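Local coordinates for uncharacterized protein (Bacillus thuringiensis serovar kurstaki, PDB 4XHN) that binds an ATP analogue and is probably a ParM-like bacterial actin, a filament-forming ATPase of the kind that moves plasmids apart, at residues N199-S204 with L252-S257; F211-G216 with S406-N411; N367-G372 with D388-P393. The protein carries 2 engineered substitutions. All coordinates share one frame; numbering follows the deposited sequence.

Contact 1: residues N199-S204 with L252-S257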
ATOM      1  N   ASN A 199     -13.212   8.455   4.616  1.00 29.47           N
ATOM      2  CA  ASN A 199     -13.945   7.814   3.524  1.00 28.49           C
ATOM      3  C   ASN A 199     -14.738   6.585   3.953  1.00 30.80           C
ATOM      4  O   ASN A 199     -14.748   5.568   3.258  1.00 34.51           O
ATOM      5  CB  ASN A 199     -12.975   7.431   2.405  1.00 29.81           C
ATOM      6  CG  ASN A 199     -12.355   8.641   1.733  1.00 30.95           C
ATOM      7  OD1 ASN A 199     -13.062   9.533   1.261  1.00 39.48           O
ATOM      8  ND2 ASN A 199     -11.028   8.684   1.696  1.00 19.82           N
ATOM      9  N   VAL A 200     -15.399   6.688   5.102  1.00 32.50           N
ATOM     10  CA  VAL A 200     -16.118   5.559   5.681  1.00 36.87           C
ATOM     11  C   VAL A 200     -17.267   5.073   4.800  1.00 37.08           C
ATOM     12  O   VAL A 200     -17.369   3.882   4.502  1.00 35.43           O
ATOM     13  CB  VAL A 200     -16.678   5.912   7.074  1.00 35.69           C
ATOM     14  CG1 VAL A 200     -17.492   4.750   7.633  1.00 33.93           C
ATOM     15  CG2 VAL A 200     -15.546   6.282   8.019  1.00 30.33           C
ATOM     16  N   GLU A 201     -18.123   5.996   4.376  1.00 36.86           N
ATOM     17  CA  GLU A 201     -19.344   5.622   3.672  1.00 39.82           C
ATOM     18  C   GLU A 201     -19.275   5.847   2.167  1.00 39.00           C
ATOM     19  O   GLU A 201     -18.339   6.463   1.656  1.00 41.09           O
ATOM     20  CB  GLU A 201     -20.536   6.395   4.242  1.00 41.05           C
ATOM     21  CG  GLU A 201     -20.659   6.357   5.761  1.00 45.91           C
ATOM     22  CD  GLU A 201     -21.039   4.990   6.307  1.00 53.46           C
ATOM     23  OE1 GLU A 201     -21.159   4.023   5.523  1.00 58.48           O
ATOM     24  OE2 GLU A 201     -21.223   4.886   7.537  1.00 56.76           O
ATOM     25  N   GLY A 202     -20.283   5.337   1.467  1.00 32.61           N
ATOM     26  CA  GLY A 202     -20.439   5.579   0.046  1.00 35.12           C
ATOM     27  C   GLY A 202     -19.391   4.933  -0.838  1.00 37.33           C
ATOM     28  O   GLY A 202     -18.643   4.051  -0.409  1.00 32.11           O
ATOM     29  N   VAL A 203     -19.332   5.394  -2.081  1.00 40.11           N
ATOM     30  CA  VAL A 203     -18.493   4.788  -3.107  1.00 36.15           C
ATOM     31  C   VAL A 203     -17.033   5.238  -3.054  1.00 33.68           C
ATOM     32  O   VAL A 203     -16.259   4.936  -3.964  1.00 37.48           O
ATOM     33  CB  VAL A 203     -19.046   5.100  -4.514  1.00 34.36           C
ATOM     34  CG1 VAL A 203     -20.460   4.562  -4.663  1.00 30.97           C
ATOM     35  CG2 VAL A 203     -19.018   6.601  -4.770  1.00 24.83           C
ATOM     36  N   SER A 204     -16.657   5.952  -1.995  1.00 33.97           N
ATOM     37  CA  SER A 204     -15.315   6.528  -1.887  1.00 29.55           C
ATOM     38  C   SER A 204     -14.201   5.483  -1.954  1.00 28.15           C
ATOM     39  O   SER A 204     -13.234   5.645  -2.700  1.00 28.88           O
ATOM     40  CB  SER A 204     -15.185   7.330  -0.591  1.00 31.97           C
ATOM     41  OG  SER A 204     -15.750   8.621  -0.732  1.00 37.21           O
ATOM     42  N   LEU A 252     -21.370   1.283   4.443  1.00 38.19           N
ATOM     43  CA  LEU A 252     -20.530   0.181   4.881  1.00 33.24           C
ATOM     44  C   LEU A 252     -21.322  -0.691   5.847  1.00 37.40           C
ATOM     45  O   LEU A 252     -21.914  -0.186   6.800  1.00 36.77           O
ATOM     46  CB  LEU A 252     -19.255   0.709   5.547  1.00 31.45           C
ATOM     47  CG  LEU A 252     -18.247  -0.300   6.100  1.00 33.17           C
ATOM     48  CD1 LEU A 252     -17.684  -1.170   4.989  1.00 32.45           C
ATOM     49  CD2 LEU A 252     -17.126   0.417   6.843  1.00 28.86           C
ATOM     50  N   ASN A 253     -21.358  -1.993   5.586  1.00 36.44           N
ATOM     51  CA  ASN A 253     -22.019  -2.929   6.488  1.00 37.53           C
ATOM     52  C   ASN A 253     -21.073  -3.293   7.626  1.00 48.37           C
ATOM     53  O   ASN A 253     -20.321  -4.262   7.536  1.00 53.56           O
ATOM     54  CB  ASN A 253     -22.468  -4.182   5.736  1.00 32.70           C
ATOM     55  CG  ASN A 253     -23.394  -5.056   6.558  1.00 36.59           C
ATOM     56  OD1 ASN A 253     -22.979  -5.673   7.539  1.00 34.94           O
ATOM     57  ND2 ASN A 253     -24.660  -5.114   6.159  1.00 42.11           N
ATOM     58  N   LYS A 254     -21.130  -2.516   8.704  1.00 51.79           N
ATOM     59  CA  LYS A 254     -20.098  -2.533   9.739  1.00 50.11           C
ATOM     60  C   LYS A 254     -20.170  -3.736  10.684  1.00 48.69           C
ATOM     61  O   LYS A 254     -19.588  -3.716  11.770  1.00 47.69           O
ATOM     62  CB  LYS A 254     -20.177  -1.238  10.548  1.00 50.39           C
ATOM     63  CG  LYS A 254     -20.835  -0.109   9.773  1.00 49.20           C
ATOM     64  CD  LYS A 254     -20.281   1.250  10.141  1.00 46.87           C
ATOM     65  CE  LYS A 254     -20.498   2.234   9.002  1.00 43.29           C
ATOM     66  NZ  LYS A 254     -21.899   2.185   8.493  1.00 42.17           N
ATOM     67  N   LYS A 255     -20.876  -4.783  10.271  1.00 52.67           N
ATOM     68  CA  LYS A 255     -20.964  -5.986  11.081  1.00 52.92           C
ATOM     69  C   LYS A 255     -20.460  -7.204  10.309  1.00 50.87           C
ATOM     70  O   LYS A 255     -19.842  -8.096  10.874  1.00 53.87           O
ATOM     71  CB  LYS A 255     -22.405  -6.206  11.562  1.00 57.11           C
ATOM     72  CG  LYS A 255     -22.838  -7.655  11.626  1.00 60.96           C
ATOM     73  CD  LYS A 255     -24.160  -7.822  12.340  1.00 65.98           C
ATOM     74  CE  LYS A 255     -24.039  -7.472  13.813  1.00 68.14           C
ATOM     75  NZ  LYS A 255     -25.270  -7.808  14.588  1.00 71.21           N
ATOM     76  N   LEU A 256     -20.698  -7.221   9.003  1.00 42.20           N
ATOM     77  CA  LEU A 256     -20.225  -8.315   8.158  1.00 38.06           C
ATOM     78  C   LEU A 256     -18.881  -7.992   7.513  1.00 35.78           C
ATOM     79  O   LEU A 256     -18.150  -8.896   7.103  1.00 31.64           O
ATOM     80  CB  LEU A 256     -21.255  -8.652   7.073  1.00 37.19           C
ATOM     81  CG  LEU A 256     -22.459  -9.484   7.521  1.00 40.72           C
ATOM     82  CD1 LEU A 256     -23.118 -10.153   6.320  1.00 40.41           C
ATOM     83  CD2 LEU A 256     -22.052 -10.518   8.558  1.00 43.41           C
ATOM     84  N   SER A 257     -18.559  -6.704   7.426  1.00 35.88           N
ATOM     85  CA  SER A 257     -17.264  -6.276   6.908  1.00 35.34           C
ATOM     86  C   SER A 257     -16.152  -6.763   7.822  1.00 36.79           C
ATOM     87  O   SER A 257     -15.930  -6.209   8.898  1.00 33.75           O
ATOM     88  CB  SER A 257     -17.207  -4.754   6.766  1.00 34.38           C
ATOM     89  OG  SER A 257     -17.902  -4.327   5.608  1.00 37.66           O
TER
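Glu201 reaches across to Leu252 and Lys254 and supplies both polar bonds between 199-204 and 252-257, a loop and an edge strand of what appears to be an actin-like fold. The loop follows strand 188-197 of the large mixed sheet. Its partner is strand 251-260, outermost within the chain in the second, five-stranded mixed sheet. The case illustrates how one carboxylate can join loop to strand by giving each oxygen a separate task. OE1 of Glu201 takes the backbone N of Leu252 at 3.0 Å, in a fairly straight bond (156°) that arrives almost along the C-O axis. OE2 of Glu201 turns its syn lone pair to NZ of Lys254 at 2.9 Å, completing a salt bridge. The bend at chi2 (-69°) brings the Glu201 carboxylate round to the strand. NZ of Lys254 is held a second time, 2.9 Å from O of Leu252, in that carbonyl's plane and on a lone pair. The carboxylate, the ammonium group and the strand backbone are thus linked in a small polar network.

The apolar side is looser. CG1 of Val200 stays 4.4 Å from CD2 of Leu252, which on its own sheet rests on Ala245 and Phe247 of strand 242-248. CG1 of Val200 also lies 4.2 Å from CE of Lys254, the two side chains crossing at about a right angle. Lys254 itself lies at the solvent side, where the chain begins to turn. There Asn253 forms an Asx motif, its OD1 accepting the backbone N of Leu256 at 3.1 Å.

Contact 2: residues F211-G216 with S406-N411; sequences FDIVNG and SYLIAN
Ile213 and Ile409 carry this contact, a compact example of a short strand and the residue just after it packed on a helix by apolar contact, with no hydrogen bond crossing between 211-216 and 406-411. The two isoleucine side chains run antiparallel alongside one another, and CD1 of Ile213 comes to rest 3.8 Å from CG1 of Ile409. The same methyl also meets Leu408, so it sits against two successive residues of the helix. With chi1 at 170°, CG of Leu408 is carried toward Ile213, and both CG and CD2 of Leu408 lie 3.9 Å from CD1 of Ile213. A further apolar pair joins CB of Phe211 to CD1 of Ile409 at 4.2 Å, whereas the phenylalanine ring leads away from the helix.

Side chain meets backbone at one point: CD1 of Ile409 lies 3.5 Å from O of Phe211.

Polar interactions belong to the margins. Asp212 directs its CB away from the helix, yet OD1 forms a salt bridge with Arg405, just before this part of the helix, and accepts a weak bond from N of Ile213.

Around this core, strand 211-212 pairs antiparallel with 218-219 in a small two-stranded sheet. Ile33 of strand 33-45 touches Ile213 and Leu408 alike, so that the small sheet, the C-terminal helix 402-414 and a strand of the eight-stranded sheet all meet here.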
ATOM      1  N   PHE A 211     -12.652   4.975 -12.153  1.00 33.78           N
ATOM      2  CA  PHE A 211     -12.033   6.227 -12.588  1.00 34.44           C
ATOM      3  C   PHE A 211     -10.511   6.280 -12.470  1.00 33.88           C
ATOM      4  O   PHE A 211      -9.898   5.527 -11.709  1.00 32.04           O
ATOM      5  CB  PHE A 211     -12.637   7.392 -11.804  1.00 33.81           C
ATOM      6  CG  PHE A 211     -14.125   7.507 -11.951  1.00 39.04           C
ATOM      7  CD1 PHE A 211     -14.679   8.054 -13.095  1.00 41.73           C
ATOM      8  CD2 PHE A 211     -14.969   7.057 -10.950  1.00 39.91           C
ATOM      9  CE1 PHE A 211     -16.049   8.157 -13.234  1.00 42.57           C
ATOM     10  CE2 PHE A 211     -16.341   7.158 -11.084  1.00 38.89           C
ATOM     11  CZ  PHE A 211     -16.881   7.708 -12.228  1.00 40.11           C
ATOM     12  N   ASP A 212      -9.919   7.192 -13.238  1.00 31.77           N
ATOM     13  CA  ASP A 212      -8.481   7.417 -13.237  1.00 31.55           C
ATOM     14  C   ASP A 212      -8.194   8.899 -13.495  1.00 38.49           C
ATOM     15  O   ASP A 212      -8.973   9.579 -14.163  1.00 50.46           O
ATOM     16  CB  ASP A 212      -7.797   6.537 -14.293  1.00 28.52           C
ATOM     17  CG  ASP A 212      -6.291   6.497 -14.131  1.00 34.89           C
ATOM     18  OD1 ASP A 212      -5.809   6.828 -13.026  1.00 36.64           O
ATOM     19  OD2 ASP A 212      -5.588   6.144 -15.102  1.00 37.05           O
ATOM     20  N   ILE A 213      -7.089   9.402 -12.957  1.00 41.09           N
ATOM     21  CA  ILE A 213      -6.757  10.816 -13.096  1.00 40.98           C
ATOM     22  C   ILE A 213      -5.559  11.001 -14.025  1.00 43.43           C
ATOM     23  O   ILE A 213      -4.435  10.639 -13.674  1.00 44.58           O
ATOM     24  CB  ILE A 213      -6.448  11.460 -11.731  1.00 36.05           C
ATOM     25  CG1 ILE A 213      -7.535  11.112 -10.718  1.00 32.82           C
ATOM     26  CG2 ILE A 213      -6.291  12.962 -11.868  1.00 35.81           C
ATOM     27  CD1 ILE A 213      -7.209  11.544  -9.307  1.00 28.00           C
ATOM     28  N   VAL A 214      -5.807  11.558 -15.210  1.00 38.62           N
ATOM     29  CA  VAL A 214      -4.758  11.806 -16.201  1.00 37.89           C
ATOM     30  C   VAL A 214      -4.779  13.279 -16.600  1.00 42.94           C
ATOM     31  O   VAL A 214      -5.343  13.632 -17.636  1.00 46.33           O
ATOM     32  CB  VAL A 214      -4.931  10.934 -17.464  1.00 36.13           C
ATOM     33  CG1 VAL A 214      -3.635  10.893 -18.268  1.00 32.40           C
ATOM     34  CG2 VAL A 214      -5.370   9.521 -17.092  1.00 36.63           C
ATOM     35  N   ASN A 215      -4.140  14.111 -15.773  1.00 51.80           N
ATOM     36  CA  ASN A 215      -4.320  15.570 -15.737  1.00 59.06           C
ATOM     37  C   ASN A 215      -5.703  15.900 -15.167  1.00 65.49           C
ATOM     38  O   ASN A 215      -6.098  17.064 -15.091  1.00 65.97           O
ATOM     39  CB  ASN A 215      -4.132  16.217 -17.117  1.00 62.89           C
ATOM     40  CG  ASN A 215      -2.922  15.677 -17.862  1.00 65.67           C
ATOM     41  OD1 ASN A 215      -2.985  15.421 -19.065  1.00 66.90           O
ATOM     42  ND2 ASN A 215      -1.815  15.502 -17.150  1.00 66.71           N
ATOM     43  N   GLY A 216      -6.416  14.855 -14.755  1.00 80.69           N
ATOM     44  CA  GLY A 216      -7.765  14.967 -14.240  1.00 80.75           C
ATOM     45  C   GLY A 216      -8.810  15.205 -15.315  1.00 82.54           C
ATOM     46  O   GLY A 216      -8.584  15.994 -16.228  1.00 91.12           O
ATOM     47  N   SER A 406      -8.118   5.198  -4.798  1.00 15.50           N
ATOM     48  CA  SER A 406      -9.524   5.490  -4.526  1.00 17.98           C
ATOM     49  C   SER A 406      -9.662   6.682  -3.589  1.00 21.45           C
ATOM     50  O   SER A 406     -10.520   7.544  -3.787  1.00 18.52           O
ATOM     51  CB  SER A 406     -10.228   4.273  -3.922  1.00 16.88           C
ATOM     52  OG  SER A 406     -10.646   3.364  -4.925  1.00 18.85           O
ATOM     53  N   TYR A 407      -8.810   6.729  -2.568  1.00 20.14           N
ATOM     54  CA  TYR A 407      -8.834   7.822  -1.604  1.00 18.75           C
ATOM     55  C   TYR A 407      -8.393   9.132  -2.246  1.00 19.09           C
ATOM     56  O   TYR A 407      -8.859  10.204  -1.865  1.00 18.35           O
ATOM     57  CB  TYR A 407      -7.949   7.496  -0.401  1.00 15.62           C
ATOM     58  CG  TYR A 407      -8.515   6.414   0.489  1.00 19.81           C
ATOM     59  CD1 TYR A 407      -9.844   6.023   0.378  1.00 19.20           C
ATOM     60  CD2 TYR A 407      -7.723   5.783   1.440  1.00 18.00           C
ATOM     61  CE1 TYR A 407     -10.369   5.036   1.189  1.00 16.03           C
ATOM     62  CE2 TYR A 407      -8.240   4.793   2.254  1.00 16.61           C
ATOM     63  CZ  TYR A 407      -9.564   4.426   2.126  1.00 18.09           C
ATOM     64  OH  TYR A 407     -10.083   3.443   2.935  1.00 25.33           O
ATOM     65  N   LEU A 408      -7.492   9.040  -3.219  1.00 16.73           N
ATOM     66  CA  LEU A 408      -7.049  10.214  -3.959  1.00 17.58           C
ATOM     67  C   LEU A 408      -8.192  10.799  -4.782  1.00 31.37           C
ATOM     68  O   LEU A 408      -8.398  12.012  -4.807  1.00 33.83           O
ATOM     69  CB  LEU A 408      -5.873   9.865  -4.873  1.00 17.28           C
ATOM     70  CG  LEU A 408      -5.476  10.947  -5.881  1.00 18.42           C
ATOM     71  CD1 LEU A 408      -4.963  12.195  -5.170  1.00 19.14           C
ATOM     72  CD2 LEU A 408      -4.440  10.420  -6.856  1.00 18.30           C
ATOM     73  N   ILE A 409      -8.933   9.923  -5.453  1.00 31.05           N
ATOM     74  CA  ILE A 409     -10.044  10.342  -6.297  1.00 31.36           C
ATOM     75  C   ILE A 409     -11.173  10.936  -5.454  1.00 32.11           C
ATOM     76  O   ILE A 409     -11.804  11.918  -5.852  1.00 31.55           O
ATOM     77  CB  ILE A 409     -10.570   9.163  -7.143  1.00 26.39           C
ATOM     78  CG1 ILE A 409      -9.475   8.684  -8.100  1.00 23.10           C
ATOM     79  CG2 ILE A 409     -11.809   9.564  -7.927  1.00 21.27           C
ATOM     80  CD1 ILE A 409      -9.772   7.359  -8.769  1.00 23.97           C
ATOM     81  N   ALA A 410     -11.408  10.354  -4.282  1.00 35.39           N
ATOM     82  CA  ALA A 410     -12.391  10.888  -3.344  1.00 31.64           C
ATOM     83  C   ALA A 410     -12.005  12.294  -2.900  1.00 36.52           C
ATOM     84  O   ALA A 410     -12.866  13.149  -2.685  1.00 40.27           O
ATOM     85  CB  ALA A 410     -12.528   9.972  -2.137  1.00 25.09           C
ATOM     86  N   ASN A 411     -10.703  12.522  -2.778  1.00 29.65           N
ATOM     87  CA  ASN A 411     -10.183  13.792  -2.292  1.00 28.75           C
ATOM     88  C   ASN A 411     -10.264  14.895  -3.342  1.00 33.42           C
ATOM     89  O   ASN A 411     -10.615  16.032  -3.023  1.00 38.57           O
ATOM     90  CB  ASN A 411      -8.739  13.622  -1.824  1.00 27.54           C
ATOM     91  CG  ASN A 411      -8.315  14.697  -0.844  1.00 29.29           C
ATOM     92  OD1 ASN A 411      -9.150  15.386  -0.258  1.00 30.56           O
ATOM     93  ND2 ASN A 411      -7.009  14.838  -0.652  1.00 28.04           N
TER

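Contact 3: residues N367-G372 with D388-P393; sequences NIVVGG and DGFILP. With ANP (phosphoaminophosphonic acid-adenylate ester), chain C.
The backbone N of Ile391 bonds to O of Asn367 at 2.8 Å, approaching from well above the carbonyl plane. It belongs to a ladder in which the two segments run parallel as neighbouring strands, a worked example of how an edge strand is joined to its sheet. N of Val369 closes the next step on O of Ile391 at 3.1 Å.

At the start of the ladder the side chain of Asn367 adds a bond of its own. Its ND2 donates to O of Gly389 over 3.1 Å with an angle of 155°, and the oxygen lies close to the plane of the amide. With chi1 at -62°, CG of Asn367 sits beside the backbone N, which brings ND2 to that oxygen. The backbone N of Asn367 also faces the oxygen of Gly389, at a separation that is doubtful as modelled.

On one face Ile368 and Ile391 extend together in one direction, CG1 of Ile368 beside CB of Ile391; Val206 and Ile209 cover Ile368. On the other, CG2 of Val369 comes to the edge of the Phe390 ring, 4.1 Å from CD1 of Phe390. Helix 337-362 packs over this face, Trp359 meeting the phenylalanine ring steeply and Leu355 touching Val369. Further along, CD2 of Leu392 folds back to 3.6 Å from CB of Val369.

Beyond the strand, N of Gly372 donates a straight bond (164°) to O2A of ANP, at 3.2 Å. A parallel strand pair joined through short helices, a beta-alpha-beta crossover, with a glycine-rich turn delivering a backbone N-H to the alpha-phosphate, is consistent with the adenosine motif of actin-like ATPases.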
ATOM      1  N   ASN A 367     -18.639  -8.734  -6.552  1.00 24.23           N
ATOM      2  CA  ASN A 367     -17.485  -8.820  -5.658  1.00 22.71           C
ATOM      3  C   ASN A 367     -16.211  -8.274  -6.293  1.00 25.56           C
ATOM      4  O   ASN A 367     -15.658  -8.874  -7.214  1.00 21.24           O
ATOM      5  CB  ASN A 367     -17.257 -10.264  -5.214  1.00 23.03           C
ATOM      6  CG  ASN A 367     -18.419 -10.819  -4.422  1.00 27.32           C
ATOM      7  OD1 ASN A 367     -18.436 -10.756  -3.192  1.00 27.86           O
ATOM      8  ND2 ASN A 367     -19.404 -11.361  -5.124  1.00 29.65           N
ATOM      9  N   ILE A 368     -15.743  -7.137  -5.789  1.00 27.01           N
ATOM     10  CA  ILE A 368     -14.542  -6.503  -6.321  1.00 24.09           C
ATOM     11  C   ILE A 368     -13.295  -6.982  -5.585  1.00 26.39           C
ATOM     12  O   ILE A 368     -13.215  -6.895  -4.360  1.00 30.77           O
ATOM     13  CB  ILE A 368     -14.633  -4.970  -6.230  1.00 18.85           C
ATOM     14  CG1 ILE A 368     -15.926  -4.482  -6.884  1.00 20.21           C
ATOM     15  CG2 ILE A 368     -13.426  -4.324  -6.883  1.00 17.93           C
ATOM     16  CD1 ILE A 368     -16.188  -3.013  -6.694  1.00 20.26           C
ATOM     17  N   VAL A 369     -12.326  -7.493  -6.340  1.00 22.97           N
ATOM     18  CA  VAL A 369     -11.084  -7.983  -5.756  1.00 16.70           C
ATOM     19  C   VAL A 369      -9.911  -7.104  -6.174  1.00 18.00           C
ATOM     20  O   VAL A 369      -9.615  -6.969  -7.362  1.00 16.00           O
ATOM     21  CB  VAL A 369     -10.803  -9.439  -6.164  1.00 17.25           C
ATOM     22  CG1 VAL A 369      -9.578  -9.962  -5.437  1.00 16.49           C
ATOM     23  CG2 VAL A 369     -12.010 -10.314  -5.874  1.00 18.35           C
ATOM     24  N   VAL A 370      -9.248  -6.503  -5.191  1.00 19.03           N
ATOM     25  CA  VAL A 370      -8.149  -5.583  -5.453  1.00 18.13           C
ATOM     26  C   VAL A 370      -6.944  -5.900  -4.567  1.00 16.94           C
ATOM     27  O   VAL A 370      -6.944  -6.894  -3.841  1.00 19.49           O
ATOM     28  CB  VAL A 370      -8.582  -4.122  -5.228  1.00 16.19           C
ATOM     29  CG1 VAL A 370      -9.745  -3.768  -6.143  1.00 15.07           C
ATOM     30  CG2 VAL A 370      -8.966  -3.897  -3.772  1.00 14.08           C
ATOM     31  N   GLY A 371      -5.920  -5.056  -4.632  1.00 14.59           N
ATOM     32  CA  GLY A 371      -4.725  -5.253  -3.832  1.00 17.94           C
ATOM     33  C   GLY A 371      -3.644  -5.994  -4.594  1.00 18.23           C
ATOM     34  O   GLY A 371      -3.908  -6.588  -5.639  1.00 24.02           O
ATOM     35  N   GLY A 372      -2.423  -5.966  -4.070  1.00 13.41           N
ATOM     36  CA  GLY A 372      -1.303  -6.616  -4.724  1.00 12.81           C
ATOM     37  C   GLY A 372      -1.460  -8.121  -4.849  1.00 16.89           C
ATOM     38  O   GLY A 372      -0.817  -8.749  -5.691  1.00 14.13           O
ATOM     39  N   ASP A 388     -18.985 -13.944 -13.758  1.00 50.01           N
ATOM     40  CA  ASP A 388     -19.934 -12.906 -13.391  1.00 50.67           C
ATOM     41  C   ASP A 388     -20.037 -12.902 -11.870  1.00 45.15           C
ATOM     42  O   ASP A 388     -20.027 -13.961 -11.243  1.00 48.55           O
ATOM     43  CB  ASP A 388     -21.299 -13.152 -14.041  1.00 55.56           C
ATOM     44  CG  ASP A 388     -22.115 -11.882 -14.192  1.00 59.09           C
ATOM     45  OD1 ASP A 388     -21.869 -11.124 -15.155  1.00 61.58           O
ATOM     46  OD2 ASP A 388     -23.008 -11.641 -13.350  1.00 61.12           O
ATOM     47  N   GLY A 389     -20.115 -11.717 -11.275  1.00 29.46           N
ATOM     48  CA  GLY A 389     -20.161 -11.606  -9.829  1.00 31.52           C
ATOM     49  C   GLY A 389     -18.843 -11.137  -9.242  1.00 33.55           C
ATOM     50  O   GLY A 389     -18.791 -10.656  -8.111  1.00 33.08           O
ATOM     51  N   PHE A 390     -17.770 -11.286 -10.013  1.00 34.49           N
ATOM     52  CA  PHE A 390     -16.462 -10.788  -9.604  1.00 27.57           C
ATOM     53  C   PHE A 390     -15.975  -9.695 -10.547  1.00 25.93           C
ATOM     54  O   PHE A 390     -16.149  -9.789 -11.763  1.00 28.77           O
ATOM     55  CB  PHE A 390     -15.437 -11.923  -9.545  1.00 24.90           C
ATOM     56  CG  PHE A 390     -15.656 -12.881  -8.409  1.00 28.05           C
ATOM     57  CD1 PHE A 390     -15.071 -12.657  -7.173  1.00 25.77           C
ATOM     58  CD2 PHE A 390     -16.441 -14.009  -8.579  1.00 30.38           C
ATOM     59  CE1 PHE A 390     -15.268 -13.539  -6.126  1.00 28.52           C
ATOM     60  CE2 PHE A 390     -16.642 -14.896  -7.536  1.00 30.28           C
ATOM     61  CZ  PHE A 390     -16.056 -14.660  -6.307  1.00 29.05           C
ATOM     62  N   ILE A 391     -15.370  -8.656  -9.977  1.00 29.20           N
ATOM     63  CA  ILE A 391     -14.819  -7.561 -10.767  1.00 29.87           C
ATOM     64  C   ILE A 391     -13.366  -7.286 -10.400  1.00 32.15           C
ATOM     65  O   ILE A 391     -13.057  -6.958  -9.256  1.00 35.37           O
ATOM     66  CB  ILE A 391     -15.627  -6.260 -10.585  1.00 28.25           C
ATOM     67  CG1 ILE A 391     -17.068  -6.449 -11.064  1.00 31.46           C
ATOM     68  CG2 ILE A 391     -14.967  -5.111 -11.334  1.00 26.14           C
ATOM     69  CD1 ILE A 391     -17.933  -5.225 -10.881  1.00 28.92           C
ATOM     70  N   LEU A 392     -12.476  -7.434 -11.375  1.00 30.24           N
ATOM     71  CA  LEU A 392     -11.082  -7.044 -11.210  1.00 18.91           C
ATOM     72  C   LEU A 392     -10.871  -5.689 -11.868  1.00 18.96           C
ATOM     73  O   LEU A 392     -11.557  -5.362 -12.837  1.00 20.08           O
ATOM     74  CB  LEU A 392     -10.142  -8.087 -11.817  1.00 19.02           C
ATOM     75  CG  LEU A 392     -10.155  -9.491 -11.213  1.00 19.10           C
ATOM     76  CD1 LEU A 392      -9.017 -10.324 -11.782  1.00 19.19           C
ATOM     77  CD2 LEU A 392     -10.065  -9.422  -9.701  1.00 18.14           C
ATOM     78  N   PRO A 393      -9.933  -4.888 -11.341  1.00 19.19           N
ATOM     79  CA  PRO A 393      -9.635  -3.596 -11.969  1.00 24.02           C
ATOM     80  C   PRO A 393      -9.231  -3.745 -13.435  1.00 34.50           C
ATOM     81  O   PRO A 393      -8.417  -4.608 -13.769  1.00 36.18           O
ATOM     82  CB  PRO A 393      -8.471  -3.050 -11.126  1.00 18.94           C
ATOM     83  CG  PRO A 393      -7.968  -4.216 -10.326  1.00 16.24           C
ATOM     84  CD  PRO A 393      -9.152  -5.096 -10.111  1.00 16.74           C
TER
HETATM   85  PG  ANP C 501      -1.618  -4.924   3.842  1.00 34.54           P
HETATM   86  O1G ANP C 501      -1.849  -6.252   4.490  1.00 37.98           O
HETATM   87  O2G ANP C 501      -2.744  -4.657   2.768  1.00 53.99           O
HETATM   88  O3G ANP C 501      -1.669  -3.792   4.947  1.00 82.36           O
HETATM   89  PB  ANP C 501      -0.104  -4.085   1.650  1.00 31.63           P
HETATM   90  O1B ANP C 501       0.982  -2.974   1.702  1.00 72.03           O
HETATM   91  O2B ANP C 501      -1.440  -3.451   1.428  1.00 35.61           O
HETATM   92  N3B ANP C 501      -0.092  -4.916   3.108  1.00 38.93           N
HETATM   93  PA  ANP C 501      -0.163  -4.830  -1.020  1.00 31.52           P
HETATM   94  O1A ANP C 501       0.368  -3.538  -1.512  1.00 38.42           O
HETATM   95  O2A ANP C 501      -1.684  -4.966  -1.148  1.00 27.04           O
HETATM   96  O3A ANP C 501       0.209  -5.098   0.505  1.00 51.23           O
HETATM   97  O5' ANP C 501       0.586  -5.997  -1.781  1.00 31.11           O
HETATM   98  C5' ANP C 501       0.155  -7.363  -1.597  1.00 29.01           C
HETATM   99  C4' ANP C 501       1.188  -8.310  -2.158  1.00 29.16           C
HETATM  100  O4' ANP C 501       1.208  -8.223  -3.603  1.00 31.10           O
HETATM  101  C3' ANP C 501       2.626  -8.068  -1.693  1.00 26.08           C
HETATM  102  O3' ANP C 501       3.261  -9.316  -1.437  1.00 25.03           O
HETATM  103  C2' ANP C 501       3.257  -7.369  -2.900  1.00 27.16           C
HETATM  104  O2' ANP C 501       4.668  -7.536  -2.964  1.00 22.47           O
HETATM  105  C1' ANP C 501       2.548  -8.104  -4.029  1.00 28.99           C
HETATM  106  N9  ANP C 501       2.586  -7.427  -5.320  1.00 28.90           N
HETATM  107  C8  ANP C 501       2.400  -6.096  -5.580  1.00 29.17           C
HETATM  108  N7  ANP C 501       2.503  -5.773  -6.849  1.00 33.11           N
HETATM  109  C5  ANP C 501       2.781  -6.987  -7.464  1.00 33.85           C
HETATM  110  C6  ANP C 501       3.008  -7.332  -8.816  1.00 30.76           C
HETATM  111  N6  ANP C 501       2.985  -6.457  -9.823  1.00 28.77           N
HETATM  112  N1  ANP C 501       3.253  -8.633  -9.094  1.00 36.70           N
HETATM  113  C2  ANP C 501       3.276  -9.515  -8.091  1.00 40.08           C
HETATM  114  N3  ANP C 501       3.082  -9.305  -6.786  1.00 38.79           N
HETATM  115  C4  ANP C 501       2.837  -8.012  -6.540  1.00 34.13           C

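Following the chain from the N terminus, the loop 199-204 comes first and 211-216 shortly after. Contact 1 closes at 252-257, on the edge of the five-stranded sheet, while contact 2 remains open until helix 402-414, so the two cross. They also touch directly: Asn199 packs on Tyr407 and Ala410, and Ser204 on Ser406 and Ala410. Contact 3 opens after contact 1 has closed and is nested inside the long loop of contact 2, joining strands 366-370 and 390-391 at the opposite edge of the sheet that contact 1 reaches. Together they link that nucleotide-binding sheet, the loop leaving the eight-stranded sheet, and the short strand 211-212 with the C-terminal helix.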